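Side-chain contacts in carboxylic ester hydrolase (Aspergillus niger, PDB 7K4O), which hydrolyses the ester bonds of tannins as a serine esterase of the tannase family, and is seen here with gallic acid in its pocket: residues His222-Val227 with Ala306-Asn311; Leu268-Phe273 with Tyr325-Ala330; Ala426-Trp431 with Asp540-Asp545; Tyr98-Gly103 with Gly189-Ser194. All coordinates share one frame; numbering follows the deposited sequence.

From the N terminus, contact 4 comes first, closing a loop of 85 residues between the loop after strand 89-93 and helix 187-196; it is complete before any other contact opens. Contacts 1 and 2 then cross, because 268-273 lies between the segments of contact 1 whereas 325-330 follows both of them. Together they join helices 224-232, 266-272 and 300-310 to the loop before strand 337-339. Contact 3 spans the longest interval, 108 residues, and brings the tail after helix 536-541 onto helix 425-438. Leu270 and Gln326 of contact 2 touch Tyr544 and Trp542 of contact 3, and Tyr430 of contact 3 meets Trp193 of contact 4.

Contact 1. Residues His222-Val227 with Ala306-Asn311; sequences HLYSNV and AKTIIN. With GDE (3,4,5-trihydroxybenzoic acid), chain J.
The backbones of Ser225 and Ile309 come together with their CA atoms 5.7 Å apart, where helix 224-232 meets helix 300-310 near its C-terminal end. A small residue suits such an approach: Ser225 OG rests against both branches of Ile309, 3.4 Å from CD1 and the same distance from CG2. Beside this pair Tyr224 bridges the gap. With CG anti to the backbone N (chi1 179°), its ring is carried out to the other helix, where the OH donates to Thr308 O at 2.8 Å. The hydroxyl comes in above the carbonyl plane, 53° out of it. The same ring presents its edge to a second carbonyl, CE2 lying 3.5 Å from Ile309 O. Thr308 touches the hydroxyl with its methyl CG2, while its own OG1 is bonded to Glu304 O. A water takes the N-H of Asn311 ND2 at 2.8 Å and bonds weakly to Tyr224 OH.

His222 NE2 hydrogen-bonds to gallic acid OAD at 2.7 Å and donates to the adjacent OAE at 3.2 Å, while its ND1 bonds to Asp333. The tyrosine proton is thus committed to a main-chain carbonyl, which ties the start of helix 224-232 to helix 300-310, two residues from the ligand-binding histidine.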
# COMPACT_ATOMS: atom_id res chain seq x y z
N HIS A 222 -7.98 -11.27 -5.85
CA HIS A 222 -8.66 -10.33 -6.76
C HIS A 222 -9.62 -11.11 -7.71
O HIS A 222 -10.49 -10.45 -8.27
CB HIS A 222 -7.68 -9.51 -7.57
CG HIS A 222 -7.20 -8.27 -6.88
ND1 HIS A 222 -8.08 -7.23 -6.59
CD2 HIS A 222 -5.96 -7.89 -6.47
CE1 HIS A 222 -7.37 -6.22 -6.07
NE2 HIS A 222 -6.06 -6.61 -5.97
N LEU A 223 -9.43 -12.42 -7.85
CA LEU A 223 -10.30 -13.26 -8.73
C LEU A 223 -11.41 -13.85 -7.88
O LEU A 223 -12.28 -14.47 -8.48
CB LEU A 223 -9.47 -14.37 -9.40
CG LEU A 223 -8.45 -13.92 -10.43
CD1 LEU A 223 -7.68 -15.12 -11.02
CD2 LEU A 223 -9.06 -13.12 -11.54
N TYR A 224 -11.37 -13.74 -6.55
CA TYR A 224 -12.34 -14.45 -5.68
C TYR A 224 -13.80 -14.03 -6.01
O TYR A 224 -14.67 -14.90 -6.26
CB TYR A 224 -12.05 -14.24 -4.21
CG TYR A 224 -13.02 -14.93 -3.30
CD1 TYR A 224 -13.37 -16.26 -3.49
CD2 TYR A 224 -13.65 -14.23 -2.29
CE1 TYR A 224 -14.32 -16.86 -2.67
CE2 TYR A 224 -14.57 -14.83 -1.45
CZ TYR A 224 -14.95 -16.14 -1.68
OH TYR A 224 -15.86 -16.74 -0.82
N SER A 225 -14.10 -12.74 -6.01
CA SER A 225 -15.47 -12.25 -6.34
C SER A 225 -15.94 -12.81 -7.70
O SER A 225 -17.10 -13.26 -7.79
CB SER A 225 -15.50 -10.76 -6.36
OG SER A 225 -15.35 -10.26 -5.04
N ASN A 226 -15.10 -12.77 -8.72
CA ASN A 226 -15.40 -13.35 -10.05
C ASN A 226 -15.80 -14.82 -9.89
O ASN A 226 -16.82 -15.26 -10.52
CB ASN A 226 -14.21 -13.29 -11.00
CG ASN A 226 -13.84 -11.95 -11.56
OD1 ASN A 226 -12.67 -11.75 -11.91
ND2 ASN A 226 -14.79 -11.03 -11.70
N VAL A 227 -15.06 -15.59 -9.10
CA VAL A 227 -15.29 -17.05 -9.00
C VAL A 227 -16.55 -17.30 -8.16
O VAL A 227 -17.29 -18.27 -8.45
CB VAL A 227 -14.04 -17.77 -8.51
CG1 VAL A 227 -14.32 -19.22 -8.21
CG2 VAL A 227 -12.92 -17.62 -9.55
N ALA A 306 -22.89 -11.46 -2.01
CA ALA A 306 -22.18 -10.46 -1.18
C ALA A 306 -21.68 -11.15 0.07
O ALA A 306 -20.54 -10.88 0.49
CB ALA A 306 -23.05 -9.27 -0.85
N LYS A 307 -22.50 -11.97 0.71
CA LYS A 307 -22.10 -12.61 1.96
C LYS A 307 -20.93 -13.54 1.68
O LYS A 307 -20.09 -13.73 2.57
CB LYS A 307 -23.22 -13.43 2.60
CG LYS A 307 -24.25 -12.62 3.36
CD LYS A 307 -25.11 -13.53 4.20
CE LYS A 307 -26.12 -12.72 4.98
NZ LYS A 307 -26.85 -13.59 5.92
N THR A 308 -20.96 -14.21 0.54
CA THR A 308 -19.92 -15.21 0.19
C THR A 308 -18.58 -14.46 -0.02
O THR A 308 -17.56 -14.97 0.44
CB THR A 308 -20.36 -16.06 -1.00
OG1 THR A 308 -21.59 -16.70 -0.62
CG2 THR A 308 -19.32 -17.10 -1.33
N ILE A 309 -18.61 -13.33 -0.71
CA ILE A 309 -17.41 -12.48 -0.96
C ILE A 309 -16.87 -12.03 0.39
O ILE A 309 -15.69 -12.26 0.71
CB ILE A 309 -17.73 -11.31 -1.88
CG1 ILE A 309 -18.02 -11.80 -3.29
CG2 ILE A 309 -16.58 -10.30 -1.87
CD1 ILE A 309 -18.61 -10.76 -4.22
N ILE A 310 -17.73 -11.43 1.20
CA ILE A 310 -17.28 -10.93 2.53
C ILE A 310 -16.68 -12.05 3.37
O ILE A 310 -15.72 -11.79 4.11
CB ILE A 310 -18.42 -10.16 3.22
CG1 ILE A 310 -18.64 -8.87 2.44
CG2 ILE A 310 -18.15 -9.90 4.70
CD1 ILE A 310 -19.86 -8.10 2.82
N ASN A 311 -17.20 -13.28 3.28
CA ASN A 311 -16.73 -14.40 4.12
C ASN A 311 -15.33 -14.90 3.71
O ASN A 311 -14.77 -15.64 4.48
CB ASN A 311 -17.71 -15.58 4.01
CG ASN A 311 -17.52 -16.60 5.09
OD1 ASN A 311 -17.55 -16.29 6.28
ND2 ASN A 311 -17.33 -17.85 4.69
OAA GDE J . -0.43 -0.36 -5.99
OAB GDE J . -2.60 0.08 -6.11
OAC GDE J . -0.29 -5.48 -6.50
OAD GDE J . -4.73 -4.45 -5.05
OAE GDE J . -2.87 -6.26 -5.71
CAF GDE J . -0.95 -3.12 -6.26
CAG GDE J . -3.22 -2.59 -5.52
CAH GDE J . -1.64 -0.74 -6.03
CAI GDE J . -1.25 -4.49 -6.18
CAJ GDE J . -3.53 -3.97 -5.48
CAK GDE J . -1.97 -2.21 -5.97
CAL GDE J . -2.56 -4.88 -5.78
O HOH W 1 -17.06 -18.31 1.91

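Contact 2. Residues Leu268-Phe273 with Tyr325-Ala330; sequences LCLLDF and YQPTAA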
# COMPACT_ATOMS: atom_id res chain seq x y z
N LEU A 268 -17.05 -4.32 14.54
CA LEU A 268 -18.43 -4.44 15.11
C LEU A 268 -19.40 -4.67 13.94
O LEU A 268 -20.33 -5.47 14.14
CB LEU A 268 -18.81 -3.20 15.91
CG LEU A 268 -17.97 -2.98 17.15
CD1 LEU A 268 -18.31 -1.64 17.80
CD2 LEU A 268 -18.09 -4.13 18.14
N CYS A 269 -19.17 -4.06 12.79
CA CYS A 269 -20.05 -4.23 11.62
C CYS A 269 -20.06 -5.71 11.22
O CYS A 269 -21.14 -6.34 11.06
CB CYS A 269 -19.58 -3.33 10.51
SG CYS A 269 -20.75 -3.13 9.17
N LEU A 270 -18.87 -6.28 11.05
CA LEU A 270 -18.75 -7.69 10.60
C LEU A 270 -19.38 -8.61 11.64
O LEU A 270 -20.02 -9.61 11.25
CB LEU A 270 -17.26 -8.00 10.43
CG LEU A 270 -16.95 -9.44 10.05
CD1 LEU A 270 -17.53 -9.72 8.66
CD2 LEU A 270 -15.42 -9.66 10.08
N LEU A 271 -19.23 -8.30 12.92
CA LEU A 271 -19.74 -9.15 14.01
C LEU A 271 -21.28 -9.02 14.12
O LEU A 271 -21.90 -10.04 14.44
CB LEU A 271 -19.08 -8.76 15.33
CG LEU A 271 -17.63 -9.15 15.52
CD1 LEU A 271 -17.05 -8.31 16.64
CD2 LEU A 271 -17.45 -10.64 15.85
N ASP A 272 -21.85 -7.84 13.95
CA ASP A 272 -23.20 -7.56 14.49
C ASP A 272 -24.22 -7.22 13.40
O ASP A 272 -25.38 -7.14 13.79
CB ASP A 272 -23.14 -6.43 15.52
CG ASP A 272 -22.39 -6.84 16.77
OD1 ASP A 272 -22.28 -8.05 17.03
OD2 ASP A 272 -21.89 -5.93 17.47
N PHE A 273 -23.87 -6.97 12.15
CA PHE A 273 -24.85 -6.59 11.12
C PHE A 273 -25.06 -7.70 10.10
O PHE A 273 -24.07 -8.16 9.47
CB PHE A 273 -24.44 -5.31 10.42
CG PHE A 273 -25.42 -4.90 9.36
CD1 PHE A 273 -26.75 -4.63 9.71
CD2 PHE A 273 -25.05 -4.79 8.04
CE1 PHE A 273 -27.66 -4.24 8.74
CE2 PHE A 273 -25.97 -4.41 7.07
CZ PHE A 273 -27.28 -4.14 7.42
N TYR A 325 -12.15 -8.18 1.85
CA TYR A 325 -12.32 -6.76 2.25
C TYR A 325 -13.35 -6.67 3.36
O TYR A 325 -14.27 -7.52 3.48
CB TYR A 325 -12.72 -5.92 1.05
CG TYR A 325 -11.92 -6.24 -0.18
CD1 TYR A 325 -10.61 -5.81 -0.31
CD2 TYR A 325 -12.43 -7.01 -1.19
CE1 TYR A 325 -9.85 -6.13 -1.42
CE2 TYR A 325 -11.67 -7.36 -2.29
CZ TYR A 325 -10.38 -6.90 -2.43
OH TYR A 325 -9.67 -7.21 -3.56
N GLN A 326 -13.18 -5.66 4.20
CA GLN A 326 -14.11 -5.41 5.32
C GLN A 326 -15.49 -5.03 4.78
O GLN A 326 -15.63 -4.49 3.69
CB GLN A 326 -13.60 -4.26 6.18
CG GLN A 326 -12.37 -4.59 7.03
CD GLN A 326 -12.58 -5.74 7.97
OE1 GLN A 326 -12.22 -6.90 7.68
NE2 GLN A 326 -13.17 -5.46 9.13
N PRO A 327 -16.55 -5.27 5.58
CA PRO A 327 -17.83 -4.59 5.30
C PRO A 327 -17.61 -3.07 5.16
O PRO A 327 -16.73 -2.54 5.85
CB PRO A 327 -18.68 -4.93 6.53
CG PRO A 327 -18.08 -6.20 7.06
CD PRO A 327 -16.58 -6.10 6.78
N THR A 328 -18.31 -2.43 4.24
CA THR A 328 -18.31 -0.99 3.82
C THR A 328 -17.32 -0.77 2.68
O THR A 328 -17.44 0.24 2.03
CB THR A 328 -18.09 0.02 4.95
OG1 THR A 328 -16.77 0.01 5.47
CG2 THR A 328 -18.95 -0.22 6.16
N ALA A 329 -16.41 -1.72 2.39
CA ALA A 329 -15.57 -1.59 1.19
C ALA A 329 -16.42 -1.82 -0.07
O ALA A 329 -17.27 -2.76 -0.06
CB ALA A 329 -14.39 -2.56 1.24
N ALA A 330 -16.19 -1.02 -1.10
CA ALA A 330 -16.87 -1.17 -2.40
C ALA A 330 -16.61 -2.56 -2.98
O ALA A 330 -15.53 -3.15 -2.76
CB ALA A 330 -16.45 -0.10 -3.34
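A type II beta turn, Gln326 to Ala329, presses its proline against two consecutive residues of helix 266-272, Cys269 and Leu270. Proline fits the second position of such a turn because its ring holds phi near the required value, here -52°, and the ring's outer carbons are left to pack. Pro327 CB lies 3.8 Å from Cys269 SG. Pro327 CG meets Leu270 at several points, reaching CD1 at 3.9 Å and CB and CA at similar range. Leu270 has CG anti to its backbone N (chi1 177°), which brings CD1 against CG of the proline ring, the two side chains crossing at a slant. Contact between the segments is wholly apolar, and the turn is stabilised from within. Ala329 N bonds to Gln326 O at 3.2 Å. Thr328 occupies the third position with a positive phi of 91°, a place more often given to glycine; its OG1 donates to Pro327 O at 2.6 Å, in the carbonyl plane and on a lone pair.

Cys269 is disulfide-bonded to Cys252, tying helix 266-272 to helix 238-252, and its side chain lies about 10 Å from the bound calcium. Gln326 NE2 adds a bond to Thr266 OG1. Elsewhere the helix packs against the C-terminal region, Leu271 on helix 536-541 and Leu270 on Tyr544.

Contact 3. Residues Ala426-Trp431 with Asp540-Asp545; sequences ASIRYW and DSWHYD
Apolar packing joins Ile428 to Trp542, whose side chains cross at about a right angle. Ile428 CD1 forms a CH-pi contact with the six-membered ring of Trp542, 4.2 Å from its centroid and off-centre, 29° from the ring normal; its closest ring atom is CE3 at 3.8 Å. The other branch, CG2, comes to the edge of the His543 ring, 4.1 Å from CD2. A beta-branched isoleucine can thus serve two aromatic neighbours at once. The indole is fixed at its far side by a bond from NE1 to Asp267 of helix 266-272.

Polar contacts belong to Arg429. Its CG is anti to the backbone N (chi1 -172°) and the chain runs extended to NE, long enough to deliver the guanidinium to the tail. NH1 donates to Tyr544 O at 3.0 Å with an N-H...O angle of 152°, and the oxygen lies in the guanidinium plane.

Water extends this grip. One molecule accepts from NH1 at 2.9 Å and from Tyr544 N at 3.0 Å; another accepts from NH2 and bonds weakly to Tyr544 O. As NE is bonded to Val553 O, the arginine binds the C-terminal tail at two separated carbonyls.

Helix 425-438 lies on the connection between parallel, adjacent strands 410-416 and 455-460, a beta-alpha-beta crossover of the kind that builds alpha/beta-hydrolase folds.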
# COMPACT_ATOMS: atom_id res chain seq x y z
N ALA A 426 -5.39 -7.76 6.02
CA ALA A 426 -4.05 -8.19 5.53
C ALA A 426 -2.97 -7.48 6.36
O ALA A 426 -1.92 -8.12 6.59
CB ALA A 426 -3.86 -7.93 4.10
N SER A 427 -3.23 -6.24 6.76
CA SER A 427 -2.21 -5.47 7.54
C SER A 427 -2.18 -5.95 8.97
O SER A 427 -1.08 -6.11 9.53
CB SER A 427 -2.46 -3.98 7.43
OG SER A 427 -2.14 -3.49 6.14
N ILE A 428 -3.34 -6.15 9.62
CA ILE A 428 -3.34 -6.70 11.00
C ILE A 428 -2.58 -8.01 11.01
O ILE A 428 -1.79 -8.27 11.94
CB ILE A 428 -4.80 -6.87 11.51
CG1 ILE A 428 -5.44 -5.55 11.95
CG2 ILE A 428 -4.77 -7.82 12.66
CD1 ILE A 428 -5.72 -4.59 10.89
N ARG A 429 -2.82 -8.87 10.03
CA ARG A 429 -2.18 -10.19 10.06
C ARG A 429 -0.65 -10.08 10.13
O ARG A 429 -0.01 -10.85 10.83
CB ARG A 429 -2.60 -11.05 8.87
CG ARG A 429 -2.07 -12.47 9.05
CD ARG A 429 -2.54 -13.38 7.91
NE ARG A 429 -2.11 -14.74 8.11
CZ ARG A 429 -2.82 -15.69 8.76
NH1 ARG A 429 -4.03 -15.43 9.23
NH2 ARG A 429 -2.33 -16.90 8.89
N TYR A 430 -0.07 -9.19 9.35
CA TYR A 430 1.41 -9.08 9.34
C TYR A 430 1.92 -8.59 10.69
O TYR A 430 2.92 -9.12 11.19
CB TYR A 430 1.89 -8.19 8.20
CG TYR A 430 3.40 -8.15 8.15
CD1 TYR A 430 4.15 -9.28 7.84
CD2 TYR A 430 4.09 -6.98 8.48
CE1 TYR A 430 5.54 -9.26 7.84
CE2 TYR A 430 5.47 -6.93 8.45
CZ TYR A 430 6.20 -8.06 8.14
OH TYR A 430 7.56 -7.98 8.16
N TRP A 431 1.26 -7.58 11.25
CA TRP A 431 1.69 -7.07 12.58
C TRP A 431 1.62 -8.21 13.59
O TRP A 431 2.55 -8.41 14.40
CB TRP A 431 0.84 -5.86 12.96
CG TRP A 431 1.19 -5.21 14.26
CD1 TRP A 431 1.94 -4.07 14.42
CD2 TRP A 431 0.74 -5.60 15.58
NE1 TRP A 431 1.98 -3.71 15.75
CE2 TRP A 431 1.28 -4.64 16.48
CE3 TRP A 431 -0.05 -6.63 16.09
CZ2 TRP A 431 1.02 -4.70 17.84
CZ3 TRP A 431 -0.29 -6.68 17.45
CH2 TRP A 431 0.26 -5.74 18.31
N ASP A 540 -10.62 -10.18 18.09
CA ASP A 540 -10.72 -11.57 17.57
C ASP A 540 -11.30 -11.56 16.17
O ASP A 540 -10.95 -12.47 15.39
CB ASP A 540 -11.55 -12.47 18.48
CG ASP A 540 -10.93 -12.78 19.83
OD1 ASP A 540 -9.74 -12.46 20.07
OD2 ASP A 540 -11.70 -13.28 20.69
N SER A 541 -12.16 -10.61 15.81
CA SER A 541 -12.81 -10.56 14.48
C SER A 541 -11.78 -10.28 13.37
O SER A 541 -12.09 -10.54 12.22
CB SER A 541 -13.91 -9.58 14.38
OG SER A 541 -13.45 -8.22 14.36
N TRP A 542 -10.61 -9.75 13.74
CA TRP A 542 -9.55 -9.39 12.76
C TRP A 542 -8.57 -10.54 12.58
O TRP A 542 -7.57 -10.34 11.83
CB TRP A 542 -8.77 -8.15 13.23
CG TRP A 542 -9.49 -6.85 13.17
CD1 TRP A 542 -10.13 -6.23 14.20
CD2 TRP A 542 -9.60 -5.97 12.05
NE1 TRP A 542 -10.67 -5.06 13.78
CE2 TRP A 542 -10.34 -4.84 12.46
CE3 TRP A 542 -9.20 -6.05 10.72
CZ2 TRP A 542 -10.66 -3.81 11.60
CZ3 TRP A 542 -9.50 -5.03 9.86
CH2 TRP A 542 -10.22 -3.91 10.29
N HIS A 543 -8.74 -11.63 13.31
CA HIS A 543 -7.76 -12.74 13.32
C HIS A 543 -8.38 -13.92 12.60
O HIS A 543 -9.52 -14.29 12.94
CB HIS A 543 -7.36 -13.12 14.72
CG HIS A 543 -6.58 -12.07 15.44
ND1 HIS A 543 -6.44 -12.09 16.82
CD2 HIS A 543 -5.87 -11.01 14.99
CE1 HIS A 543 -5.67 -11.07 17.19
NE2 HIS A 543 -5.32 -10.38 16.08
N TYR A 544 -7.64 -14.52 11.69
CA TYR A 544 -8.16 -15.62 10.84
C TYR A 544 -7.26 -16.84 10.93
O TYR A 544 -6.05 -16.77 10.93
CB TYR A 544 -8.36 -15.16 9.41
CG TYR A 544 -9.42 -14.09 9.31
CD1 TYR A 544 -10.75 -14.43 9.22
CD2 TYR A 544 -9.09 -12.74 9.40
CE1 TYR A 544 -11.74 -13.47 9.16
CE2 TYR A 544 -10.07 -11.76 9.34
CZ TYR A 544 -11.41 -12.14 9.25
OH TYR A 544 -12.39 -11.19 9.20
N ASP A 545 -7.92 -18.00 11.03
CA ASP A 545 -7.26 -19.31 11.00
C ASP A 545 -7.32 -19.83 9.56
O ASP A 545 -8.43 -20.21 9.07
CB ASP A 545 -7.93 -20.27 11.97
CG ASP A 545 -7.34 -21.67 11.91
OD1 ASP A 545 -6.26 -21.86 11.33
OD2 ASP A 545 -8.01 -22.57 12.42
O HOH W 2 -5.22 -13.13 10.59
O HOH W 3 -3.76 -19.04 10.21

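Contact 4. Residues Tyr98-Gly103 with Gly189-Ser194; sequences YAINSG and GREGWS
Glu191 reaches out of helix 187-196 to the loop at Ala99 and Ile100. Its CB already points at that loop, and with CG anti to the carbonyl carbon (chi1 -68°) and the chain extended beyond CG, CB and CG span the gap and set the carboxylate against the loop. The carboxyl carbon CD lies 3.9 Å from Ile100 CG1, the two side chains crossing at about a right angle. OE2 comes 3.6 Å from Ile100 CA and equally close to Ala99 O. OE1 is 3.5 Å from Ile100 O, but its partners are donors elsewhere: His155 NE2 and the backbone N of Gly95. Those two bonds probably offset the unfavourable approach of carboxylate and carbonyl oxygens.

The helix follows Ser186, which lies in a GxSxG sequence consistent with the nucleophile elbow of alpha/beta hydrolases, and Glu191 touches residues of that elbow. The loop, for its part, follows Gly96 and Gly97 of the gallic acid pocket, with Gly97 N bonded to the ligand. By bonding to Gly95, just before these two, Glu191 probably steadies the start of the pocket loop.

Ile100 keeps CG1 anti to the backbone N, which turns this branch to the carboxylate; the residue also packs on Ala154 and His155 of helix 144-169. Next to it Asn101 forms an Asx turn, OD1 accepting from Gly103 N at 3.0 Å on an in-plane lone pair, while ND2 bonds to Thr120 O and Phe127 O. Gly103 suits the turn's end, since its phi is positive. Back on the helix, Ser194 OG donates to Glu191 O at 2.6 Å.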
# COMPACT_ATOMS: atom_id res chain seq x y z
N TYR A 98 2.01 -1.95 -11.06
CA TYR A 98 3.30 -2.59 -11.41
C TYR A 98 4.38 -1.54 -11.64
O TYR A 98 5.43 -1.90 -12.13
CB TYR A 98 3.13 -3.54 -12.60
CG TYR A 98 2.56 -4.88 -12.22
CD1 TYR A 98 1.18 -5.07 -12.08
CD2 TYR A 98 3.39 -5.94 -11.88
CE1 TYR A 98 0.64 -6.29 -11.68
CE2 TYR A 98 2.86 -7.16 -11.49
CZ TYR A 98 1.49 -7.35 -11.40
OH TYR A 98 0.99 -8.56 -10.97
N ALA A 99 4.14 -0.29 -11.27
CA ALA A 99 5.15 0.79 -11.31
C ALA A 99 5.94 0.79 -10.00
O ALA A 99 5.38 0.47 -8.96
CB ALA A 99 4.53 2.16 -11.52
N ILE A 100 7.21 1.13 -10.12
CA ILE A 100 8.13 1.16 -8.95
C ILE A 100 8.37 2.63 -8.55
O ILE A 100 9.04 2.86 -7.49
CB ILE A 100 9.44 0.45 -9.28
CG1 ILE A 100 10.20 0.11 -8.00
CG2 ILE A 100 10.28 1.21 -10.30
CD1 ILE A 100 11.36 -0.83 -8.23
N ASN A 101 7.81 3.58 -9.29
CA ASN A 101 7.87 5.01 -8.89
C ASN A 101 6.48 5.62 -9.08
O ASN A 101 5.59 5.00 -9.74
CB ASN A 101 8.90 5.77 -9.71
CG ASN A 101 8.50 5.88 -11.17
OD1 ASN A 101 7.66 6.71 -11.51
ND2 ASN A 101 9.13 5.04 -12.01
N SER A 102 6.26 6.80 -8.49
CA SER A 102 4.95 7.47 -8.53
C SER A 102 5.09 8.79 -9.31
O SER A 102 4.37 9.75 -8.98
CB SER A 102 4.40 7.64 -7.18
OG SER A 102 3.99 6.41 -6.60
N GLY A 103 6.02 8.88 -10.26
CA GLY A 103 6.27 10.11 -11.03
C GLY A 103 6.59 11.29 -10.13
O GLY A 103 7.49 11.20 -9.27
N GLY A 189 3.75 0.44 -0.60
CA GLY A 189 3.84 -0.06 0.79
C GLY A 189 4.61 -1.39 0.83
O GLY A 189 5.40 -1.63 1.74
N ARG A 190 4.35 -2.25 -0.16
CA ARG A 190 5.09 -3.52 -0.27
C ARG A 190 6.58 -3.19 -0.41
O ARG A 190 7.45 -3.83 0.21
CB ARG A 190 4.66 -4.36 -1.47
CG ARG A 190 5.31 -5.74 -1.47
CD ARG A 190 5.20 -6.40 -2.84
NE ARG A 190 5.94 -5.71 -3.88
CZ ARG A 190 7.26 -5.75 -4.05
NH1 ARG A 190 8.03 -6.49 -3.25
NH2 ARG A 190 7.83 -5.07 -5.00
N GLU A 191 6.91 -2.22 -1.24
CA GLU A 191 8.32 -1.84 -1.48
C GLU A 191 8.97 -1.38 -0.18
O GLU A 191 10.11 -1.76 0.07
CB GLU A 191 8.44 -0.80 -2.56
CG GLU A 191 8.07 -1.33 -3.95
CD GLU A 191 7.70 -0.28 -4.97
OE1 GLU A 191 8.01 0.90 -4.77
OE2 GLU A 191 7.12 -0.66 -6.03
N GLY A 192 8.24 -0.64 0.66
CA GLY A 192 8.79 -0.28 1.98
C GLY A 192 9.12 -1.53 2.79
O GLY A 192 10.23 -1.67 3.30
N TRP A 193 8.19 -2.47 2.88
CA TRP A 193 8.43 -3.72 3.66
C TRP A 193 9.56 -4.53 3.03
O TRP A 193 10.28 -5.22 3.78
CB TRP A 193 7.16 -4.56 3.80
CG TRP A 193 6.24 -4.06 4.87
CD1 TRP A 193 4.97 -3.61 4.69
CD2 TRP A 193 6.54 -3.87 6.26
NE1 TRP A 193 4.43 -3.24 5.89
CE2 TRP A 193 5.37 -3.39 6.87
CE3 TRP A 193 7.65 -4.16 7.08
CZ2 TRP A 193 5.30 -3.13 8.24
CZ3 TRP A 193 7.57 -3.91 8.43
CH2 TRP A 193 6.42 -3.37 9.00
N SER A 194 9.77 -4.48 1.72
CA SER A 194 10.80 -5.28 1.04
C SER A 194 12.18 -4.92 1.62
O SER A 194 13.07 -5.79 1.68
CB SER A 194 10.77 -5.13 -0.46
OG SER A 194 11.30 -3.89 -0.91